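Local structure of NS1 (Human bocavirus, 4KW3) at residues S151-T155 against R156-P160; D164-H167 against T168-A172; N259-A262 against T263-E267; P251-E254 against H255-K258. The protein probably binds the viral replication origin and nicks one DNA strand through this N-terminal nuclease domain, starting rolling-circle replication, and, in the whole protein, probably acts as an ATP-driven helicase. All blocks are in the same frame, centred on the assembly; numbering follows the deposited sequence.

Contact 1 (S151-T155 against R156-P160); sequences SLLAT and RPFEP
Leu153 meets the ring of Phe158 at about a right angle, with one methyl set squarely on the aromatic face. That methyl, CD2, lies 3.6 Å from the ring centroid and only 6° off the ring normal, a CH-pi contact centred on the ring. CG of Leu153 reaches over the same ring to CZ, at 3.8 Å. Leu152 takes the rim of this phenylalanine: its CD2 comes in the ring plane, 3.9 Å from CD1 of Phe158. The two leucines therefore hold the ring from a face and from an edge. Leu152 can do so because CG stands opposite its backbone N (chi1 177°), which sends both methyls toward the following turn. The same isobutyl group lies over one face of the Arg156 guanidinium, with CD2 of Leu152 4.0 Å from NH2. Arg156 runs extended from CG to NE, and its NH1 bonds to the carbonyl O of Pro157 at 3.3 Å, somewhat bent; the stronger partner of that NH1 is Glu162, in a salt bridge. The backbone turn closes beneath these groups. Arg156 N donates to Leu152 O at 3.2 Å, in the carbonyl plane, and the same oxygen also accepts from Thr155 N. Beyond it, CA of Leu153 makes a CH...O contact of 3.3 Å with Arg156 O. Leu152 and Phe158 also rest on Leu37 of helix 31-38. This is a helix-to-helix connection: the loop through 151-159 joins helix 134-149 to helix 160-177, with Glu159 at the N-cap position of the latter.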
loop_
_atom_site.group_PDB
_atom_site.type_symbol
_atom_site.label_atom_id
_atom_site.label_comp_id
_atom_site.label_asym_id
_atom_site.label_seq_id
_atom_site.Cartn_x
_atom_site.Cartn_y
_atom_site.Cartn_z
ATOM N N SER A 151 8.056 16.495 -6.605
ATOM C CA SER A 151 7.164 16.969 -7.672
ATOM C C SER A 151 6.355 18.203 -7.229
ATOM O O SER A 151 6.085 19.109 -8.038
ATOM C CB SER A 151 6.245 15.858 -8.176
ATOM O OG SER A 151 5.318 15.500 -7.178
ATOM N N LEU A 152 6.027 18.251 -5.938
ATOM C CA LEU A 152 5.405 19.429 -5.339
ATOM C C LEU A 152 6.231 20.684 -5.611
ATOM O O LEU A 152 5.680 21.764 -5.792
ATOM C CB LEU A 152 5.243 19.241 -3.830
ATOM C CG LEU A 152 4.677 20.437 -3.062
ATOM C CD1 LEU A 152 3.330 20.822 -3.639
ATOM C CD2 LEU A 152 4.564 20.139 -1.561
ATOM N N LEU A 153 7.551 20.534 -5.654
ATOM C CA LEU A 153 8.440 21.678 -5.851
ATOM C C LEU A 153 8.242 22.381 -7.202
ATOM O O LEU A 153 8.652 23.516 -7.359
ATOM C CB LEU A 153 9.911 21.296 -5.640
ATOM C CG LEU A 153 10.321 20.829 -4.236
ATOM C CD1 LEU A 153 11.760 20.343 -4.233
ATOM C CD2 LEU A 153 10.130 21.911 -3.184
ATOM N N ALA A 154 7.638 21.717 -8.186
ATOM C CA ALA A 154 7.346 22.401 -9.451
ATOM C C ALA A 154 6.269 23.476 -9.292
ATOM O O ALA A 154 6.146 24.370 -10.131
ATOM C CB ALA A 154 6.939 21.421 -10.513
ATOM N N THR A 155 5.510 23.393 -8.202
ATOM C CA THR A 155 4.395 24.290 -7.960
ATOM C C THR A 155 4.730 25.327 -6.902
ATOM O O THR A 155 4.350 26.480 -7.027
ATOM C CB THR A 155 3.171 23.506 -7.486
ATOM O OG1 THR A 155 2.760 22.612 -8.522
ATOM C CG2 THR A 155 2.031 24.448 -7.152
ATOM N N ARG A 156 5.446 24.925 -5.863
ATOM C CA ARG A 156 5.836 25.856 -4.806
ATOM C C ARG A 156 6.922 25.232 -3.932
ATOM O O ARG A 156 7.109 24.018 -3.955
ATOM C CB ARG A 156 4.627 26.249 -3.953
ATOM C CG ARG A 156 3.835 25.099 -3.415
ATOM C CD ARG A 156 2.952 25.538 -2.263
ATOM N NE ARG A 156 2.151 24.426 -1.747
ATOM C CZ ARG A 156 2.530 23.633 -0.747
ATOM N NH1 ARG A 156 3.693 23.846 -0.140
ATOM N NH2 ARG A 156 1.741 22.644 -0.335
ATOM N N PRO A 157 7.670 26.060 -3.184
ATOM C CA PRO A 157 8.600 25.449 -2.232
ATOM C C PRO A 157 7.860 24.766 -1.099
ATOM O O PRO A 157 6.658 24.976 -0.948
ATOM C CB PRO A 157 9.406 26.645 -1.713
ATOM C CG PRO A 157 8.586 27.840 -2.021
ATOM C CD PRO A 157 7.895 27.510 -3.309
ATOM N N PHE A 158 8.573 23.950 -0.326
ATOM C CA PHE A 158 7.990 23.260 0.818
ATOM C C PHE A 158 7.624 24.260 1.889
ATOM O O PHE A 158 8.361 25.204 2.136
ATOM C CB PHE A 158 8.980 22.247 1.427
ATOM C CG PHE A 158 9.261 21.049 0.547
ATOM C CD1 PHE A 158 8.257 20.473 -0.217
ATOM C CD2 PHE A 158 10.536 20.500 0.487
ATOM C CE1 PHE A 158 8.524 19.383 -1.028
ATOM C CE2 PHE A 158 10.808 19.409 -0.323
ATOM C CZ PHE A 158 9.804 18.852 -1.078
ATOM N N GLU A 159 6.489 24.032 2.538
ATOM C CA GLU A 159 6.168 24.708 3.781
ATOM C C GLU A 159 7.035 24.044 4.836
ATOM O O GLU A 159 7.522 22.924 4.619
ATOM C CB GLU A 159 4.683 24.542 4.109
ATOM C CG GLU A 159 3.777 25.278 3.147
ATOM C CD GLU A 159 4.011 26.778 3.176
ATOM O OE1 GLU A 159 3.907 27.384 4.266
ATOM O OE2 GLU A 159 4.325 27.345 2.104
ATOM N N PRO A 160 7.243 24.722 5.977
ATOM C CA PRO A 160 8.183 24.195 6.980
ATOM C C PRO A 160 7.881 22.774 7.456
ATOM O O PRO A 160 8.787 21.944 7.451
ATOM C CB PRO A 160 8.044 25.188 8.143
ATOM C CG PRO A 160 7.648 26.445 7.493
ATOM C CD PRO A 160 6.775 26.076 6.320
#

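Contact 2 (D164-H167 against T168-A172); sequences DIFH and TLKKA
The carbonyl oxygen of Asp164 is gripped twice by Thr168. Backbone N of Thr168 donates to Asp164 O at 3.0 Å, and OG1 of Thr168 donates to Asp164 O at 2.8 Å. The two donors reach the oxygen from opposite faces of its carbonyl plane, the hydroxyl 37° out of that plane and so not on a lone pair. The side chain doubles back this way because OG1 is turned opposite its own carbonyl carbon and sits beside the backbone N (chi1 -62°), facing the preceding turn. The i to i+4 bonds of the helix continue with Leu169 N to Ile165 O at 2.9 Å, then Lys170 N to Phe166 O and Lys171 N to His167 O. Side chains pair at the same spacing, four residues apart. Phe166 and Lys170 lie alongside, pointing the same way; CD of Lys170 is 3.6 Å from CE2 of Phe166, so the aliphatic part of the lysine follows the aromatic ring before bending at chi3 and chi4. Ile165 and Leu169 also run parallel, with CG2 of Ile165 4.2 Å from CD1 of Leu169, a looser apolar touch. Those two turn inward: Ile165 meets Leu33 and Leu37 of helix 31-38, while Leu169 meets Ile145 and Ile146 of helix 134-149. Chemically, helix 160-177 is amphipathic here. Its inner side is hydrocarbon, and its outer side carries charged or hydroxyl groups, the threonine hydroxyl being spent on the helix's own backbone and the ammonium of Lys171 paired with Glu175 one turn on.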
loop_
_atom_site.group_PDB
_atom_site.type_symbol
_atom_site.label_atom_id
_atom_site.label_comp_id
_atom_site.label_asym_id
_atom_site.label_seq_id
_atom_site.Cartn_x
_atom_site.Cartn_y
_atom_site.Cartn_z
ATOM N N ASP A 164 10.035 19.262 7.049
ATOM C CA ASP A 164 10.373 18.393 8.166
ATOM C C ASP A 164 10.197 16.907 7.813
ATOM O O ASP A 164 11.082 16.080 8.061
ATOM C CB ASP A 164 9.516 18.759 9.373
ATOM C CG ASP A 164 9.698 17.799 10.521
ATOM O OD1 ASP A 164 10.777 17.826 11.152
ATOM O OD2 ASP A 164 8.754 17.020 10.795
ATOM N N ILE A 165 9.060 16.583 7.204
ATOM C CA ILE A 165 8.783 15.229 6.746
ATOM C C ILE A 165 9.818 14.779 5.718
ATOM O O ILE A 165 10.344 13.667 5.793
ATOM C CB ILE A 165 7.366 15.148 6.130
ATOM C CG1 ILE A 165 6.310 15.377 7.216
ATOM C CG2 ILE A 165 7.150 13.813 5.403
ATOM C CD1 ILE A 165 4.915 15.538 6.682
ATOM N N PHE A 166 10.099 15.660 4.761
ATOM C CA PHE A 166 11.046 15.395 3.682
ATOM C C PHE A 166 12.436 15.047 4.212
ATOM O O PHE A 166 13.107 14.151 3.695
ATOM C CB PHE A 166 11.108 16.607 2.752
ATOM C CG PHE A 166 12.068 16.466 1.602
ATOM C CD1 PHE A 166 11.757 15.672 0.509
ATOM C CD2 PHE A 166 13.273 17.171 1.596
ATOM C CE1 PHE A 166 12.637 15.571 -0.557
ATOM C CE2 PHE A 166 14.153 17.063 0.539
ATOM C CZ PHE A 166 13.838 16.271 -0.538
ATOM N N HIS A 167 12.865 15.746 5.256
ATOM C CA HIS A 167 14.189 15.488 5.804
ATOM C C HIS A 167 14.177 14.253 6.697
ATOM O O HIS A 167 15.176 13.531 6.784
ATOM C CB HIS A 167 14.741 16.721 6.519
ATOM C CG HIS A 167 15.031 17.861 5.591
ATOM N ND1 HIS A 167 15.935 17.761 4.552
ATOM C CD2 HIS A 167 14.524 19.114 5.526
ATOM C CE1 HIS A 167 15.976 18.906 3.893
ATOM N NE2 HIS A 167 15.128 19.744 4.464
ATOM N N THR A 168 13.025 13.988 7.313
ATOM C CA THR A 168 12.806 12.738 8.039
ATOM C C THR A 168 12.973 11.513 7.110
ATOM O O THR A 168 13.629 10.533 7.455
ATOM C CB THR A 168 11.413 12.715 8.672
ATOM O OG1 THR A 168 11.290 13.783 9.616
ATOM C CG2 THR A 168 11.160 11.388 9.360
ATOM N N LEU A 169 12.386 11.596 5.923
ATOM C CA LEU A 169 12.533 10.569 4.906
ATOM C C LEU A 169 13.989 10.388 4.457
ATOM O O LEU A 169 14.462 9.263 4.301
ATOM C CB LEU A 169 11.644 10.895 3.702
ATOM C CG LEU A 169 10.136 10.904 3.984
ATOM C CD1 LEU A 169 9.383 11.460 2.794
ATOM C CD2 LEU A 169 9.632 9.519 4.321
ATOM N N LYS A 170 14.687 11.496 4.220
ATOM C CA LYS A 170 16.060 11.437 3.733
ATOM C C LYS A 170 16.998 10.837 4.779
ATOM O O LYS A 170 17.944 10.134 4.444
ATOM C CB LYS A 170 16.561 12.822 3.281
ATOM C CG LYS A 170 15.922 13.341 1.976
ATOM C CD LYS A 170 16.638 14.569 1.427
ATOM C CE LYS A 170 17.893 14.220 0.622
ATOM N NZ LYS A 170 17.532 13.561 -0.684
ATOM N N LYS A 171 16.726 11.118 6.045
ATOM C CA LYS A 171 17.528 10.580 7.130
ATOM C C LYS A 171 17.299 9.074 7.223
ATOM O O LYS A 171 18.249 8.287 7.339
ATOM C CB LYS A 171 17.169 11.279 8.442
ATOM C CG LYS A 171 17.855 10.723 9.657
ATOM C CD LYS A 171 17.555 11.585 10.877
ATOM C CE LYS A 171 17.991 10.904 12.169
ATOM N NZ LYS A 171 17.010 9.867 12.608
ATOM N N ALA A 172 16.028 8.687 7.158
ATOM C CA ALA A 172 15.647 7.281 7.153
ATOM C C ALA A 172 16.317 6.547 6.001
ATOM O O ALA A 172 16.758 5.399 6.148
ATOM C CB ALA A 172 14.129 7.142 7.046
#

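Contact 3 (N259-A262 against T263-E267); sequences NYHA and TLDNE
With CG opposite the backbone N (chi1 -161°), the ring of Tyr260 stands out from helix 257-268, and Leu264, whose CG lies opposite its carbonyl carbon, reaches back to it. The two cross at a slant, CD1 of Leu264 lying 4.0 Å from CE1 of Tyr260. His261 has a similar first torsion (chi1 175°) but leans somewhat forward, toward Asp265. These two lie alongside, pointing the same way, with the imidazole and carboxylate planes 42° apart. Their approach is loose, CE1 of His261 to OD2 of Asp265 measuring 4.2 Å, and the carboxylate is committed elsewhere, OD1 forming a salt bridge with Lys209. On the far flank Thr263 folds its hydroxyl back onto the preceding turn. OG1 donates to Asn259 O at 3.2 Å from above the carbonyl plane, and backbone N of Thr263 donates to that same oxygen at 2.9 Å, so Asn259 O is held by two donors. The remaining i to i+4 links are backbone bonds: Leu264 N to Tyr260 O at 3.1 Å is almost straight, and Asp265 N to His261 O is shorter, at 2.8 Å. Asn266 N bonds to Ala262 O, although the helix has a wider pi-type turn at 264-267. Tyr260 and Leu264 pack on Phe208 of helix 204-212 and on Val7 near the N terminus, where Tyr260 OH hydrogen-bonds Ile8 N. His261 meets Phe235 edge-to-face and lies about 9 Å from Tyr211, the predicted nuclease tyrosine, side chain to side chain. This last helix packs beside helix 204-212, which carries that tyrosine.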
loop_
_atom_site.group_PDB
_atom_site.type_symbol
_atom_site.label_atom_id
_atom_site.label_comp_id
_atom_site.label_asym_id
_atom_site.label_seq_id
_atom_site.Cartn_x
_atom_site.Cartn_y
_atom_site.Cartn_z
ATOM N N ASN A 259 -16.690 -8.411 -5.790
ATOM C CA ASN A 259 -16.854 -9.445 -6.798
ATOM C C ASN A 259 -15.546 -10.178 -7.093
ATOM O O ASN A 259 -15.526 -11.404 -7.243
ATOM C CB ASN A 259 -17.474 -8.887 -8.080
ATOM C CG ASN A 259 -17.764 -9.974 -9.095
ATOM O OD1 ASN A 259 -17.496 -9.820 -10.286
ATOM N ND2 ASN A 259 -18.290 -11.101 -8.619
ATOM N N TYR A 260 -14.453 -9.426 -7.146
ATOM C CA TYR A 260 -13.108 -10.002 -7.317
ATOM C C TYR A 260 -12.843 -11.043 -6.241
ATOM O O TYR A 260 -12.445 -12.164 -6.547
ATOM C CB TYR A 260 -12.056 -8.902 -7.249
ATOM C CG TYR A 260 -10.729 -9.258 -7.844
ATOM C CD1 TYR A 260 -9.790 -9.990 -7.117
ATOM C CD2 TYR A 260 -10.372 -8.800 -9.109
ATOM C CE1 TYR A 260 -8.544 -10.282 -7.648
ATOM C CE2 TYR A 260 -9.150 -9.092 -9.649
ATOM C CZ TYR A 260 -8.230 -9.840 -8.918
ATOM O OH TYR A 260 -6.999 -10.123 -9.471
ATOM N N HIS A 261 -13.105 -10.675 -4.985
ATOM C CA HIS A 261 -13.000 -11.609 -3.862
ATOM C C HIS A 261 -13.885 -12.850 -3.997
ATOM O O HIS A 261 -13.453 -13.970 -3.705
ATOM C CB HIS A 261 -13.353 -10.893 -2.579
ATOM C CG HIS A 261 -13.385 -11.783 -1.383
ATOM N ND1 HIS A 261 -14.523 -12.452 -0.982
ATOM C CD2 HIS A 261 -12.418 -12.122 -0.499
ATOM C CE1 HIS A 261 -14.258 -13.158 0.099
ATOM N NE2 HIS A 261 -12.988 -12.979 0.412
ATOM N N ALA A 262 -15.123 -12.630 -4.434
ATOM C CA ALA A 262 -16.106 -13.694 -4.603
ATOM C C ALA A 262 -15.618 -14.705 -5.640
ATOM O O ALA A 262 -15.711 -15.907 -5.434
ATOM C CB ALA A 262 -17.439 -13.109 -5.032
ATOM N N THR A 263 -15.100 -14.206 -6.760
ATOM C CA THR A 263 -14.560 -15.069 -7.791
ATOM C C THR A 263 -13.389 -15.911 -7.265
ATOM O O THR A 263 -13.359 -17.119 -7.476
ATOM C CB THR A 263 -14.113 -14.257 -9.012
ATOM O OG1 THR A 263 -15.240 -13.560 -9.559
ATOM C CG2 THR A 263 -13.513 -15.164 -10.068
ATOM N N LEU A 264 -12.433 -15.282 -6.574
ATOM C CA LEU A 264 -11.353 -16.041 -5.937
ATOM C C LEU A 264 -11.878 -17.085 -4.958
ATOM O O LEU A 264 -11.404 -18.214 -4.927
ATOM C CB LEU A 264 -10.351 -15.130 -5.223
ATOM C CG LEU A 264 -9.474 -14.264 -6.116
ATOM C CD1 LEU A 264 -8.508 -13.439 -5.267
ATOM C CD2 LEU A 264 -8.735 -15.122 -7.126
ATOM N N ASP A 265 -12.863 -16.703 -4.160
ATOM C CA ASP A 265 -13.342 -17.576 -3.100
ATOM C C ASP A 265 -14.171 -18.751 -3.628
ATOM O O ASP A 265 -14.201 -19.818 -3.027
ATOM C CB ASP A 265 -14.131 -16.770 -2.069
ATOM C CG ASP A 265 -14.171 -17.436 -0.716
ATOM O OD1 ASP A 265 -13.193 -18.143 -0.369
ATOM O OD2 ASP A 265 -15.175 -17.240 0.007
ATOM N N ASN A 266 -14.816 -18.566 -4.769
ATOM C CA ASN A 266 -15.683 -19.605 -5.318
ATOM C C ASN A 266 -15.106 -20.492 -6.429
ATOM O O ASN A 266 -15.324 -21.693 -6.418
ATOM C CB ASN A 266 -17.034 -19.014 -5.742
ATOM C CG ASN A 266 -17.729 -18.270 -4.603
ATOM O OD1 ASN A 266 -18.003 -17.072 -4.705
ATOM N ND2 ASN A 266 -18.019 -18.979 -3.516
ATOM N N GLU A 267 -14.376 -19.902 -7.374
ATOM C CA GLU A 267 -13.905 -20.619 -8.556
ATOM C C GLU A 267 -12.426 -20.942 -8.500
ATOM O O GLU A 267 -11.987 -21.999 -8.953
ATOM C CB GLU A 267 -14.141 -19.775 -9.796
ATOM C CG GLU A 267 -15.496 -19.127 -9.793
ATOM C CD GLU A 267 -15.740 -18.322 -11.041
ATOM O OE1 GLU A 267 -14.841 -18.320 -11.925
ATOM O OE2 GLU A 267 -16.818 -17.681 -11.117
#

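Contact 4 (P251-E254 against H255-K258); sequences PLPE and HYRK
Pro253 packs its ring against two aromatic side chains of the turn that follows. CB of Pro253 meets the imidazole of His255, 3.7 Å from CE1; CG, the next atom round, is 3.7 Å from CD2 of Tyr256; and CD, closing the ring, lies 3.9 Å from that same CD2. The proline and the tyrosine cross at a slant, and the tyrosine is poorly ordered, so the position of its ring is less certain. His255 is brought alongside the proline because its CG is placed between the backbone N and the carbonyl carbon (chi1 61°). Beneath the rings, Tyr256 N donates to Pro253 O at 2.9 Å, with the donor well above the carbonyl plane, 43° out of it. Arg257 N adds a weak bond to Glu254 O, at 3.3 Å. On the inner side Leu252 reaches forward to the start of the helix: CD1 is 3.8 Å from CA of Arg257 and 4.2 Å from CB of Tyr256. The charged ends find partners elsewhere in the fold. Glu254 OE2 accepts from Ser230 N, while Arg257, bent at chi3, gives NH1 to Leu213 O and NH2 to Gln106 OE1 and makes a cation-pi contact with Tyr242. The bond from Tyr256 N to Pro253 O closes a type I beta turn, Pro253 to Tyr256, that leads from strand 250-251 into helix 257-268. That entrance lies close to the predicted nuclease centre: the Arg257 side chain is about 9 Å from those of both Glu108, a probable metal ligand, and Tyr211, in a domain of the Rep clan of rolling-circle endonucleases.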
loop_
_atom_site.group_PDB
_atom_site.type_symbol
_atom_site.label_atom_id
_atom_site.label_comp_id
_atom_site.label_asym_id
_atom_site.label_seq_id
_atom_site.Cartn_x
_atom_site.Cartn_y
_atom_site.Cartn_z
ATOM N N PRO A 251 -4.511 -1.493 -10.822
ATOM C CA PRO A 251 -5.388 -1.279 -9.661
ATOM C C PRO A 251 -6.609 -2.180 -9.664
ATOM O O PRO A 251 -7.218 -2.394 -10.699
ATOM C CB PRO A 251 -5.817 0.179 -9.818
ATOM C CG PRO A 251 -5.679 0.459 -11.295
ATOM C CD PRO A 251 -4.469 -0.330 -11.722
ATOM N N LEU A 252 -6.953 -2.711 -8.499
ATOM C CA LEU A 252 -8.249 -3.347 -8.306
ATOM C C LEU A 252 -9.227 -2.220 -7.962
ATOM O O LEU A 252 -9.143 -1.627 -6.890
ATOM C CB LEU A 252 -8.146 -4.364 -7.177
ATOM C CG LEU A 252 -9.343 -5.088 -6.571
ATOM C CD1 LEU A 252 -10.502 -5.288 -7.538
ATOM C CD2 LEU A 252 -8.852 -6.409 -6.014
ATOM N N PRO A 253 -10.114 -1.874 -8.904
ATOM C CA PRO A 253 -10.992 -0.707 -8.708
ATOM C C PRO A 253 -12.010 -0.993 -7.609
ATOM O O PRO A 253 -12.530 -2.119 -7.533
ATOM C CB PRO A 253 -11.700 -0.546 -10.071
ATOM C CG PRO A 253 -10.896 -1.412 -11.057
ATOM C CD PRO A 253 -10.363 -2.550 -10.193
ATOM N N GLU A 254 -12.255 0.007 -6.766
ATOM C CA GLU A 254 -13.194 -0.091 -5.642
ATOM C C GLU A 254 -14.450 -0.849 -5.995
ATOM O O GLU A 254 -14.897 -1.685 -5.223
ATOM C CB GLU A 254 -13.573 1.311 -5.112
ATOM C CG GLU A 254 -14.276 1.328 -3.752
ATOM C CD GLU A 254 -15.777 0.984 -3.804
ATOM O OE1 GLU A 254 -16.398 1.095 -4.874
ATOM O OE2 GLU A 254 -16.347 0.619 -2.757
ATOM N N HIS A 255 -15.025 -0.576 -7.163
ATOM C CA HIS A 255 -16.359 -1.114 -7.449
ATOM C C HIS A 255 -16.365 -2.599 -7.851
ATOM O O HIS A 255 -17.414 -3.211 -7.901
ATOM C CB HIS A 255 -17.085 -0.254 -8.492
ATOM C CG HIS A 255 -16.378 -0.189 -9.802
ATOM N ND1 HIS A 255 -15.414 0.760 -10.080
ATOM C CD2 HIS A 255 -16.479 -0.962 -10.909
ATOM C CE1 HIS A 255 -14.955 0.567 -11.304
ATOM N NE2 HIS A 255 -15.583 -0.472 -11.829
ATOM N N TYR A 256 -15.194 -3.183 -8.086
ATOM C CA TYR A 256 -15.105 -4.604 -8.397
ATOM C C TYR A 256 -14.570 -5.436 -7.227
ATOM O O TYR A 256 -14.491 -6.661 -7.360
ATOM C CB TYR A 256 -14.184 -4.846 -9.601
ATOM C CG TYR A 256 -14.654 -4.280 -10.921
ATOM C CD1 TYR A 256 -15.995 -4.312 -11.281
ATOM C CD2 TYR A 256 -13.749 -3.693 -11.806
ATOM C CE1 TYR A 256 -16.424 -3.790 -12.501
ATOM C CE2 TYR A 256 -14.166 -3.166 -13.021
ATOM C CZ TYR A 256 -15.504 -3.218 -13.363
ATOM O OH TYR A 256 -15.924 -2.698 -14.571
ATOM N N ARG A 257 -14.158 -4.794 -6.122
ATOM C CA ARG A 257 -13.412 -5.518 -5.053
ATOM C C ARG A 257 -14.195 -6.748 -4.564
ATOM O O ARG A 257 -13.696 -7.870 -4.626
ATOM C CB ARG A 257 -12.918 -4.619 -3.861
ATOM C CG ARG A 257 -12.154 -5.411 -2.753
ATOM C CD ARG A 257 -11.620 -4.603 -1.530
ATOM N NE ARG A 257 -10.338 -4.017 -1.841
ATOM C CZ ARG A 257 -9.171 -4.316 -1.279
ATOM N NH1 ARG A 257 -9.051 -5.177 -0.281
ATOM N NH2 ARG A 257 -8.102 -3.687 -1.710
ATOM N N LYS A 258 -15.432 -6.548 -4.117
ATOM C CA LYS A 258 -16.183 -7.646 -3.530
ATOM C C LYS A 258 -16.419 -8.768 -4.540
ATOM O O LYS A 258 -16.337 -9.950 -4.188
ATOM C CB LYS A 258 -17.495 -7.170 -2.915
ATOM C CG LYS A 258 -18.205 -8.246 -2.152
ATOM C CD LYS A 258 -18.121 -8.006 -0.662
ATOM C CE LYS A 258 -19.506 -7.947 -0.054
ATOM N NZ LYS A 258 -20.196 -9.245 -0.232
#

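From the N terminus the chain first reaches contact 1, which closes the loop between helix 134-149 and helix 160-177. Contact 2 follows within helix 160-177, and the two meet where CE2 of Phe158 lies 3.7 Å from CG of Phe166; both touch helix 31-38. Far along the chain, contact 4 turns strand 250-251 into helix 257-268, and contact 3 continues in that helix, joined to it by CD2 of Tyr260 and CD1 of Leu252, 3.8 Å apart. All four run in series, none nested or crossed. Contacts 1 and 3 lie on opposite sides of the domain, their centres 43 Å apart.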